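Local coordinates for protein toll-receptor-related 2 (Hydra vulgaris, PDB 4W8H) that probably relays receptor signals through protein-protein contacts of its Toll/interleukin receptor (TIR) domain, the part of the transmembrane Toll-related receptor held in this chain, at residues Thr22-Lys26 / Trp119-Phe123; Ile51-Ile55 / Lys77-Gly82; Asn59-Met65 / Gln86-Tyr92. One frame throughout, in Å; residues are numbered along the deposited sequence.

Interaction 1. Residues Thr22-Lys26 / Trp119-Phe123; sequences TLVFK and WRNLF. Unlike the reference sequence in segment 22-26: Lys26 (reference Glu).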
loop_
_atom_site.group_PDB
_atom_site.type_symbol
_atom_site.label_atom_id
_atom_site.label_comp_id
_atom_site.label_asym_id
_atom_site.label_seq_id
_atom_site.Cartn_x
_atom_site.Cartn_y
_atom_site.Cartn_z
ATOM N N THR A 22 8.757 -7.944 -5.638
ATOM C CA THR A 22 9.188 -8.139 -4.252
ATOM C C THR A 22 8.017 -8.098 -3.290
ATOM O O THR A 22 7.743 -9.087 -2.613
ATOM C CB THR A 22 10.307 -7.146 -3.872
ATOM O OG1 THR A 22 11.439 -7.351 -4.723
ATOM C CG2 THR A 22 10.730 -7.326 -2.403
ATOM N N LEU A 23 7.306 -6.976 -3.227
ATOM C CA LEU A 23 6.255 -6.845 -2.223
ATOM C C LEU A 23 5.085 -7.787 -2.454
ATOM O O LEU A 23 4.705 -8.567 -1.559
ATOM C CB LEU A 23 5.813 -5.373 -2.194
ATOM C CG LEU A 23 4.647 -5.026 -1.267
ATOM C CD1 LEU A 23 4.944 -5.306 0.159
ATOM C CD2 LEU A 23 4.215 -3.594 -1.477
ATOM N N VAL A 24 4.468 -7.722 -3.644
ATOM C CA VAL A 24 3.320 -8.605 -3.886
ATOM C C VAL A 24 3.740 -10.066 -3.841
ATOM O O VAL A 24 3.062 -10.903 -3.260
ATOM C CB VAL A 24 2.655 -8.277 -5.244
ATOM C CG1 VAL A 24 1.650 -9.320 -5.643
ATOM C CG2 VAL A 24 1.999 -6.921 -5.203
ATOM N N PHE A 25 4.871 -10.384 -4.463
ATOM C CA PHE A 25 5.413 -11.734 -4.453
ATOM C C PHE A 25 5.513 -12.276 -3.041
ATOM O O PHE A 25 5.050 -13.389 -2.784
ATOM C CB PHE A 25 6.784 -11.698 -5.118
ATOM C CG PHE A 25 7.459 -13.037 -5.272
ATOM C CD1 PHE A 25 6.961 -13.964 -6.156
ATOM C CD2 PHE A 25 8.627 -13.314 -4.611
ATOM C CE1 PHE A 25 7.616 -15.182 -6.349
ATOM C CE2 PHE A 25 9.280 -14.537 -4.796
ATOM C CZ PHE A 25 8.762 -15.447 -5.656
ATOM N N LYS A 26 6.100 -11.519 -2.133
ATOM C CA LYS A 26 6.266 -11.995 -0.764
ATOM C C LYS A 26 4.955 -12.082 -0.011
ATOM O O LYS A 26 4.743 -13.024 0.778
ATOM C CB LYS A 26 7.269 -11.138 -0.041
ATOM C CG LYS A 26 8.694 -11.517 -0.445
ATOM C CD LYS A 26 9.722 -10.888 0.425
ATOM C CE LYS A 26 9.644 -11.301 1.893
ATOM N NZ LYS A 26 9.601 -12.753 2.171
ATOM N N TRP A 119 9.905 -7.232 7.014
ATOM C CA TRP A 119 8.841 -8.122 6.583
ATOM C C TRP A 119 8.066 -8.631 7.797
ATOM O O TRP A 119 6.866 -8.730 7.741
ATOM C CB TRP A 119 9.410 -9.299 5.749
ATOM C CG TRP A 119 10.047 -8.809 4.509
ATOM C CD1 TRP A 119 11.377 -8.812 4.184
ATOM C CD2 TRP A 119 9.382 -8.194 3.405
ATOM N NE1 TRP A 119 11.575 -8.262 2.949
ATOM C CE2 TRP A 119 10.371 -7.868 2.444
ATOM C CE3 TRP A 119 8.042 -7.904 3.106
ATOM C CZ2 TRP A 119 10.074 -7.215 1.255
ATOM C CZ3 TRP A 119 7.758 -7.317 1.880
ATOM C CH2 TRP A 119 8.771 -6.952 0.988
ATOM N N ARG A 120 8.751 -8.959 8.884
ATOM C CA ARG A 120 8.110 -9.365 10.128
ATOM C C ARG A 120 7.071 -8.328 10.554
ATOM O O ARG A 120 5.955 -8.651 10.930
ATOM C CB ARG A 120 9.169 -9.534 11.223
ATOM C CG ARG A 120 8.636 -9.878 12.602
ATOM C CD ARG A 120 9.748 -9.657 13.654
ATOM N NE ARG A 120 10.025 -8.234 13.909
ATOM C CZ ARG A 120 10.913 -7.777 14.797
ATOM N NH1 ARG A 120 11.075 -6.473 14.949
ATOM N NH2 ARG A 120 11.639 -8.605 15.546
ATOM N N ASN A 121 7.479 -7.076 10.535
ATOM C CA ASN A 121 6.582 -6.016 10.972
ATOM C C ASN A 121 5.384 -5.847 10.044
ATOM O O ASN A 121 4.248 -5.683 10.495
ATOM C CB ASN A 121 7.336 -4.682 11.072
ATOM C CG ASN A 121 8.347 -4.652 12.213
ATOM O OD1 ASN A 121 8.355 -5.509 13.100
ATOM N ND2 ASN A 121 9.211 -3.654 12.175
ATOM N N LEU A 122 5.637 -5.891 8.747
ATOM C CA LEU A 122 4.569 -5.755 7.776
ATOM C C LEU A 122 3.552 -6.888 7.937
ATOM O O LEU A 122 2.338 -6.660 8.037
ATOM C CB LEU A 122 5.163 -5.761 6.369
ATOM C CG LEU A 122 4.159 -5.667 5.229
ATOM C CD1 LEU A 122 3.299 -4.370 5.306
ATOM C CD2 LEU A 122 4.848 -5.702 3.882
ATOM N N PHE A 123 4.041 -8.122 7.955
ATOM C CA PHE A 123 3.125 -9.247 8.002
ATOM C C PHE A 123 2.369 -9.254 9.329
ATOM O O PHE A 123 1.196 -9.608 9.381
ATOM C CB PHE A 123 3.870 -10.571 7.835
ATOM C CG PHE A 123 4.503 -10.783 6.492
ATOM C CD1 PHE A 123 4.236 -9.993 5.391
ATOM C CD2 PHE A 123 5.477 -11.726 6.378
ATOM C CE1 PHE A 123 4.866 -10.193 4.189
ATOM C CE2 PHE A 123 6.113 -11.947 5.171
ATOM C CZ PHE A 123 5.815 -11.172 4.075
#

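Interaction 2. Residues Ile51-Ile55 / Lys77-Gly82; sequences IMDAI and KTLQIG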
loop_
_atom_site.group_PDB
_atom_site.type_symbol
_atom_site.label_atom_id
_atom_site.label_comp_id
_atom_site.label_asym_id
_atom_site.label_seq_id
_atom_site.Cartn_x
_atom_site.Cartn_y
_atom_site.Cartn_z
ATOM N N ILE A 51 -10.569 2.353 -7.821
ATOM C CA ILE A 51 -10.029 2.782 -6.518
ATOM C C ILE A 51 -10.898 2.262 -5.409
ATOM O O ILE A 51 -10.427 1.694 -4.442
ATOM C CB ILE A 51 -9.884 4.306 -6.472
ATOM C CG1 ILE A 51 -8.764 4.767 -7.404
ATOM C CG2 ILE A 51 -9.598 4.786 -5.032
ATOM C CD1 ILE A 51 -8.700 6.284 -7.639
ATOM N N MET A 52 -12.214 2.509 -5.529
ATOM C CA MET A 52 -13.139 2.162 -4.456
ATOM C C MET A 52 -13.317 0.669 -4.267
ATOM O O MET A 52 -13.483 0.206 -3.152
ATOM C CB MET A 52 -14.485 2.865 -4.665
ATOM C CG MET A 52 -14.333 4.365 -4.482
ATOM S SD MET A 52 -13.785 4.917 -2.863
ATOM C CE MET A 52 -14.950 4.097 -1.797
ATOM N N ASP A 53 -13.328 -0.077 -5.358
ATOM C CA ASP A 53 -13.383 -1.524 -5.240
ATOM C C ASP A 53 -12.186 -2.056 -4.446
ATOM O O ASP A 53 -12.351 -2.906 -3.563
ATOM C CB ASP A 53 -13.483 -2.208 -6.608
ATOM C CG ASP A 53 -14.911 -2.253 -7.153
ATOM O OD1 ASP A 53 -15.903 -1.966 -6.430
ATOM O OD2 ASP A 53 -15.025 -2.593 -8.343
ATOM N N ALA A 54 -11.007 -1.576 -4.747
ATOM C CA ALA A 54 -9.811 -2.031 -4.064
ATOM C C ALA A 54 -9.842 -1.650 -2.606
ATOM O O ALA A 54 -9.479 -2.457 -1.747
ATOM C CB ALA A 54 -8.586 -1.437 -4.745
ATOM N N ILE A 55 -10.238 -0.422 -2.287
ATOM C CA ILE A 55 -10.225 0.016 -0.885
ATOM C C ILE A 55 -11.293 -0.693 -0.074
ATOM O O ILE A 55 -11.028 -1.197 1.003
ATOM C CB ILE A 55 -10.384 1.528 -0.760
ATOM C CG1 ILE A 55 -9.167 2.259 -1.306
ATOM C CG2 ILE A 55 -10.656 1.933 0.693
ATOM C CD1 ILE A 55 -9.334 3.761 -1.313
ATOM N N LYS A 77 -5.592 10.254 -4.998
ATOM C CA LYS A 77 -7.023 10.046 -4.776
ATOM C C LYS A 77 -7.232 8.832 -3.884
ATOM O O LYS A 77 -8.071 8.832 -2.990
ATOM C CB LYS A 77 -7.707 9.844 -6.122
ATOM C CG LYS A 77 -7.913 11.114 -6.965
ATOM C CD LYS A 77 -8.314 10.751 -8.399
ATOM C CE LYS A 77 -8.729 11.962 -9.208
ATOM N NZ LYS A 77 -10.203 12.018 -9.359
ATOM N N THR A 78 -6.441 7.792 -4.125
ATOM C CA THR A 78 -6.546 6.596 -3.323
ATOM C C THR A 78 -6.166 6.869 -1.885
ATOM O O THR A 78 -6.839 6.426 -0.955
ATOM C CB THR A 78 -5.637 5.487 -3.870
ATOM O OG1 THR A 78 -5.969 5.236 -5.244
ATOM C CG2 THR A 78 -5.753 4.248 -3.062
ATOM N N LEU A 79 -5.084 7.620 -1.699
ATOM C CA LEU A 79 -4.641 7.946 -0.365
ATOM C C LEU A 79 -5.693 8.735 0.401
ATOM O O LEU A 79 -5.930 8.489 1.583
ATOM C CB LEU A 79 -3.307 8.716 -0.405
ATOM C CG LEU A 79 -2.703 9.229 0.914
ATOM C CD1 LEU A 79 -2.475 8.145 1.924
ATOM C CD2 LEU A 79 -1.376 9.875 0.606
ATOM N N GLN A 80 -6.280 9.731 -0.256
ATOM C CA GLN A 80 -7.289 10.542 0.427
ATOM C C GLN A 80 -8.444 9.681 0.957
ATOM O O GLN A 80 -8.876 9.850 2.108
ATOM C CB GLN A 80 -7.836 11.642 -0.503
ATOM C CG GLN A 80 -6.834 12.698 -0.949
ATOM C CD GLN A 80 -6.146 13.403 0.187
ATOM O OE1 GLN A 80 -6.757 13.705 1.219
ATOM N NE2 GLN A 80 -4.852 13.684 0.002
ATOM N N ILE A 81 -8.931 8.747 0.162
ATOM C CA ILE A 81 -9.987 7.860 0.641
ATOM C C ILE A 81 -9.416 6.873 1.677
ATOM O O ILE A 81 -10.056 6.571 2.692
ATOM C CB ILE A 81 -10.693 7.168 -0.527
ATOM C CG1 ILE A 81 -11.263 8.262 -1.462
ATOM C CG2 ILE A 81 -11.794 6.261 -0.002
ATOM C CD1 ILE A 81 -11.462 7.829 -2.882
ATOM N N GLY A 82 -8.183 6.419 1.462
ATOM C CA GLY A 82 -7.542 5.498 2.397
ATOM C C GLY A 82 -7.403 6.038 3.813
ATOM O O GLY A 82 -7.484 5.266 4.766
#

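Interaction 3. Residues Asn59-Met65 / Gln86-Tyr92; sequences NRTIVVM and QIIPILY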
loop_
_atom_site.group_PDB
_atom_site.type_symbol
_atom_site.label_atom_id
_atom_site.label_comp_id
_atom_site.label_asym_id
_atom_site.label_seq_id
_atom_site.Cartn_x
_atom_site.Cartn_y
_atom_site.Cartn_z
ATOM N N ASN A 59 -8.916 -5.094 3.775
ATOM C CA ASN A 59 -8.889 -4.672 5.152
ATOM C C ASN A 59 -8.075 -3.427 5.342
ATOM O O ASN A 59 -8.430 -2.595 6.146
ATOM C CB ASN A 59 -8.337 -5.768 6.057
ATOM C CG ASN A 59 -9.249 -6.952 6.164
ATOM O OD1 ASN A 59 -10.482 -6.819 6.119
ATOM N ND2 ASN A 59 -8.659 -8.136 6.338
ATOM N N ARG A 60 -6.953 -3.321 4.646
ATOM C CA ARG A 60 -6.103 -2.155 4.740
ATOM C C ARG A 60 -5.458 -1.871 3.398
ATOM O O ARG A 60 -5.379 -2.756 2.545
ATOM C CB ARG A 60 -5.005 -2.405 5.769
ATOM C CG ARG A 60 -5.544 -2.678 7.177
ATOM C CD ARG A 60 -4.421 -2.624 8.215
ATOM N NE ARG A 60 -4.802 -3.035 9.571
ATOM C CZ ARG A 60 -4.748 -4.283 10.020
ATOM N NH1 ARG A 60 -4.390 -5.264 9.200
ATOM N NH2 ARG A 60 -5.043 -4.555 11.287
ATOM N N THR A 61 -4.958 -0.643 3.214
ATOM C CA THR A 61 -4.258 -0.232 1.996
ATOM C C THR A 61 -2.811 0.070 2.332
ATOM O O THR A 61 -2.533 0.915 3.180
ATOM C CB THR A 61 -4.896 1.016 1.350
ATOM O OG1 THR A 61 -6.211 0.687 0.865
ATOM C CG2 THR A 61 -4.103 1.500 0.168
ATOM N N ILE A 62 -1.917 -0.653 1.688
ATOM C CA ILE A 62 -0.512 -0.327 1.741
ATOM C C ILE A 62 -0.244 0.818 0.799
ATOM O O ILE A 62 -0.649 0.771 -0.362
ATOM C CB ILE A 62 0.340 -1.570 1.327
ATOM C CG1 ILE A 62 0.199 -2.679 2.371
ATOM C CG2 ILE A 62 1.779 -1.188 1.133
ATOM C CD1 ILE A 62 0.859 -3.986 1.940
ATOM N N VAL A 63 0.433 1.839 1.293
ATOM C CA VAL A 63 0.805 3.019 0.549
ATOM C C VAL A 63 2.340 2.975 0.316
ATOM O O VAL A 63 3.077 3.039 1.290
ATOM C CB VAL A 63 0.380 4.237 1.427
ATOM C CG1 VAL A 63 0.932 5.539 0.881
ATOM C CG2 VAL A 63 -1.170 4.284 1.589
ATOM N N VAL A 64 2.787 2.852 -0.917
ATOM C CA VAL A 64 4.227 2.672 -1.220
ATOM C C VAL A 64 4.761 4.082 -1.523
ATOM O O VAL A 64 4.713 4.559 -2.667
ATOM C CB VAL A 64 4.434 1.698 -2.364
ATOM C CG1 VAL A 64 5.944 1.563 -2.635
ATOM C CG2 VAL A 64 3.807 0.346 -2.039
ATOM N N MET A 65 5.281 4.747 -0.483
ATOM C CA MET A 65 5.694 6.128 -0.595
ATOM C C MET A 65 7.051 6.215 -1.312
ATOM O O MET A 65 8.009 5.455 -1.049
ATOM C CB MET A 65 5.802 6.752 0.790
ATOM C CG MET A 65 4.478 6.704 1.553
ATOM S SD MET A 65 4.482 7.678 3.080
ATOM C CE MET A 65 5.664 6.726 4.030
ATOM N N GLN A 86 -7.951 2.270 6.911
ATOM C CA GLN A 86 -6.675 1.951 7.532
ATOM C C GLN A 86 -5.636 1.830 6.458
ATOM O O GLN A 86 -5.891 1.203 5.415
ATOM C CB GLN A 86 -6.785 0.637 8.261
ATOM C CG GLN A 86 -7.873 0.560 9.305
ATOM C CD GLN A 86 -7.825 -0.769 9.966
ATOM O OE1 GLN A 86 -6.917 -1.051 10.753
ATOM N NE2 GLN A 86 -8.820 -1.621 9.663
ATOM N N ILE A 87 -4.488 2.458 6.710
ATOM C CA ILE A 87 -3.375 2.349 5.775
ATOM C C ILE A 87 -2.125 1.843 6.487
ATOM O O ILE A 87 -1.994 1.993 7.714
ATOM C CB ILE A 87 -3.082 3.658 5.035
ATOM C CG1 ILE A 87 -2.638 4.766 5.978
ATOM C CG2 ILE A 87 -4.285 4.144 4.209
ATOM C CD1 ILE A 87 -2.058 5.993 5.227
ATOM N N ILE A 88 -1.245 1.247 5.690
ATOM C CA ILE A 88 0.093 0.848 6.125
ATOM C C ILE A 88 1.082 1.570 5.243
ATOM O O ILE A 88 1.280 1.169 4.093
ATOM C CB ILE A 88 0.302 -0.673 5.999
ATOM C CG1 ILE A 88 -0.714 -1.440 6.828
ATOM C CG2 ILE A 88 1.727 -1.012 6.426
ATOM C CD1 ILE A 88 -0.687 -2.909 6.571
ATOM N N PRO A 89 1.656 2.684 5.710
ATOM C CA PRO A 89 2.614 3.404 4.870
ATOM C C PRO A 89 3.988 2.726 4.928
ATOM O O PRO A 89 4.480 2.360 6.014
ATOM C CB PRO A 89 2.712 4.770 5.532
ATOM C CG PRO A 89 1.728 4.796 6.706
ATOM C CD PRO A 89 1.384 3.385 6.978
ATOM N N ILE A 90 4.544 2.549 3.728
ATOM C CA ILE A 90 5.901 2.071 3.539
ATOM C C ILE A 90 6.720 3.190 2.931
ATOM O O ILE A 90 6.347 3.739 1.878
ATOM C CB ILE A 90 5.958 0.871 2.591
ATOM C CG1 ILE A 90 5.259 -0.334 3.237
ATOM C CG2 ILE A 90 7.442 0.526 2.266
ATOM C CD1 ILE A 90 5.085 -1.502 2.296
ATOM N N LEU A 91 7.847 3.552 3.557
ATOM C CA LEU A 91 8.782 4.473 2.907
ATOM C C LEU A 91 9.712 3.646 2.062
ATOM O O LEU A 91 10.658 3.034 2.576
ATOM C CB LEU A 91 9.543 5.347 3.902
ATOM C CG LEU A 91 10.387 6.464 3.271
ATOM C CD1 LEU A 91 9.558 7.565 2.668
ATOM C CD2 LEU A 91 11.362 7.034 4.287
ATOM N N TYR A 92 9.415 3.586 0.771
ATOM C CA TYR A 92 10.161 2.740 -0.161
ATOM C C TYR A 92 11.389 3.488 -0.675
ATOM O O TYR A 92 12.463 2.910 -0.778
ATOM C CB TYR A 92 9.235 2.247 -1.294
ATOM C CG TYR A 92 9.978 1.619 -2.440
ATOM C CD1 TYR A 92 10.892 0.592 -2.245
ATOM C CD2 TYR A 92 9.815 2.120 -3.729
ATOM C CE1 TYR A 92 11.618 0.075 -3.337
ATOM C CE2 TYR A 92 10.522 1.605 -4.808
ATOM C CZ TYR A 92 11.450 0.623 -4.596
ATOM O OH TYR A 92 12.139 0.167 -5.680
HETATM O O HOH W 1 -7.797 1.478 3.199
#

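Interaction 1. Residues Thr22-Lys26 / Trp119-Phe123
Trp119 of the C-terminal helix 115-127 packs against Thr22, Leu23 and Lys26 of helix 16-29, joining two helices of the flavodoxin-like TIR domain. The short segments cross at -62° with their axes 12.5 Å apart, a separation bridged largely by the indole. One face of the indole carries the aliphatic end of Lys26: CE stands 3.5 Å from the centroid of the five-membered ring, almost on the ring normal, in a CH-pi contact, while CD lies nearest CE2 and CZ2, toward the six-membered ring. Bends at chi3 and chi4 (62° and 51°) fold the lysine chain over the ring and put NZ 4.7 Å from the same centroid, a cation-pi arrangement. This face contact depends on the deposited lysine, where the reference sequence has glutamate. At the six-membered end, Leu23 CD1 approaches CZ3 from the ring edge at 3.9 Å, and Thr22 CG2 meets CZ2 obliquely at 3.7 Å. The same Leu23 CD1 also touches Leu122 CD2 at 3.7 Å, the two leucine side chains crossing nearly at right angles. One turn on from Trp119, the Phe123 ring bears the Trp119 carbonyl O on one face, toward its rim, and brings CZ to 3.9 Å from Lys26 O. With an alanine in place of Trp119, the lysine chain would probably lose the face it lies on and its ammonium the pi partner, and a gap would be likely to open beside Thr22 and Leu23. The pairing is thus sealed mainly by carbon contacts, buried at the leucines and partly exposed at Trp119 and Lys26. Leu122 also leans on Leu107 of strand 107-108, and Leu23 on Trp18 of its own helix, while Phe123 reaches Leu27 and the following loop at Ala30 and Ile32.

Interaction 2. Residues Ile51-Ile55 / Lys77-Gly82
Ile51 lies against Thr78 with their CA atoms 6.1 Å apart, and one turn later Ile55 CA is 6.9 Å from Gly82 CA. These two close approaches set the packing of segments 51-55 and 77-82, whose axes come within 10.4 Å and run in broadly the same direction at a signed crossing angle of -43°. Gly82 presents only backbone to Ile55, whose CD1 comes near its N. Ile51 spreads over the threonine: CG1 is 3.6 Å from Thr78 OG1, and CG2 and CD1 also press on that oxygen, while CD1 goes on to touch the CB of Lys77, whose chain runs on away from Ile51. The hydroxyl is not left without a mate among these methyls, because it bonds to the backbone O of Ile74 in its own helix. With CG1 beside its backbone N (chi1 -68°) and the chain extended beyond, Ile55 sends CD1 straight at the other helix, where it meets the backbone O of Thr78. Ile55 CD1 is also 4.0 Å from Thr78 CG2. The same methyl lies 3.7 Å from Ile81 CG2, the two isoleucines crossing at about a right angle. Met52, bent at chi2 and chi3, brings its sulfur to the outer side of the contact, SD being 3.7 Å from Ile81 CD1. Ile81 has two conformers, so its side-chain distances hold for one of them. On the inner side Ile55 rests on Asn8 and Thr61, and Thr78 on Cys10, so both helices sit on the sheet. Neighbouring helices laid side by side on one face of a parallel sheet are typical of the three-layered flavodoxin-like fold of TIR domains; here helix 47-56 leads into strand 58-65, and helix 73-82 is the crossover to strand 87-91.

Interaction 3. Residues Asn59-Met65 / Gln86-Tyr92
Arg60 and Gln86 bring a guanidinium and an amide together with their planes 74° apart. Arg60 NE donates to Gln86 OE1 at 3.1 Å, a bent bond (144° at the hydrogen) whose donor stands well above the carbonyl plane, the oxygen meeting the guanidinium obliquely. With CG beside the backbone N (chi1 -61°), Arg60 CG lies on Gln86 CB, and the chain, extended from there, carries NE to OE1. The remaining guanidinium nitrogens bind Asn128 O and Ile126 O, and OE1 also binds the backbone of a bound peptide. At the far end Val64 CG1 meets the Tyr92 ring obliquely and touches Tyr92 CB at 3.6 Å; that ring also stacks with Trp18. Between these ends the strands run parallel, linked by alternating backbone bonds such as Ile88 N to Thr61 O (2.8 Å) and Met65 N to Ile90 O (2.8 Å). Pro89, lacking an N-H, falls where the bonds to segment 59-65 call for none. A water donates to Gln86 O at 2.9 Å and also bonds Thr61 OG1. Ile62 CG2 packs on Ile90 CD1 at 3.5 Å on one face; on the other, Met65 CE lies 3.8 Å from Pro89 CB. Strand 58-65, the middle one of five, joins 87-91 through helix 73-82 in a beta-alpha-beta unit, with strand 5-10 on its far side; Ile88 and Ile90 face helix 115-127, while Val64 meets helix 16-29.

Interaction 3 belongs to the sheet, the middle layer of the fold, and interactions 1 and 2 lie on opposite sides of the chain's centre, their own centres about 21 Å apart and not touching. The centre of interaction 1 is about 12 Å from that of interaction 3, and the two touch through Leu122 CD1 on Ile88 CG2 (3.9 Å) and Leu23 CD2 on Val64 CG2 (4.0 Å). Interaction 2, its centre about 11 Å from that of interaction 3, presses on the other face, with Leu79 CD1 at 4.0 Å from Ile87 CD1 and Ile55 CG1 at 4.0 Å from Thr61 OG1. The bound peptide contacts interaction 3 at the Arg60 and Gln86 end.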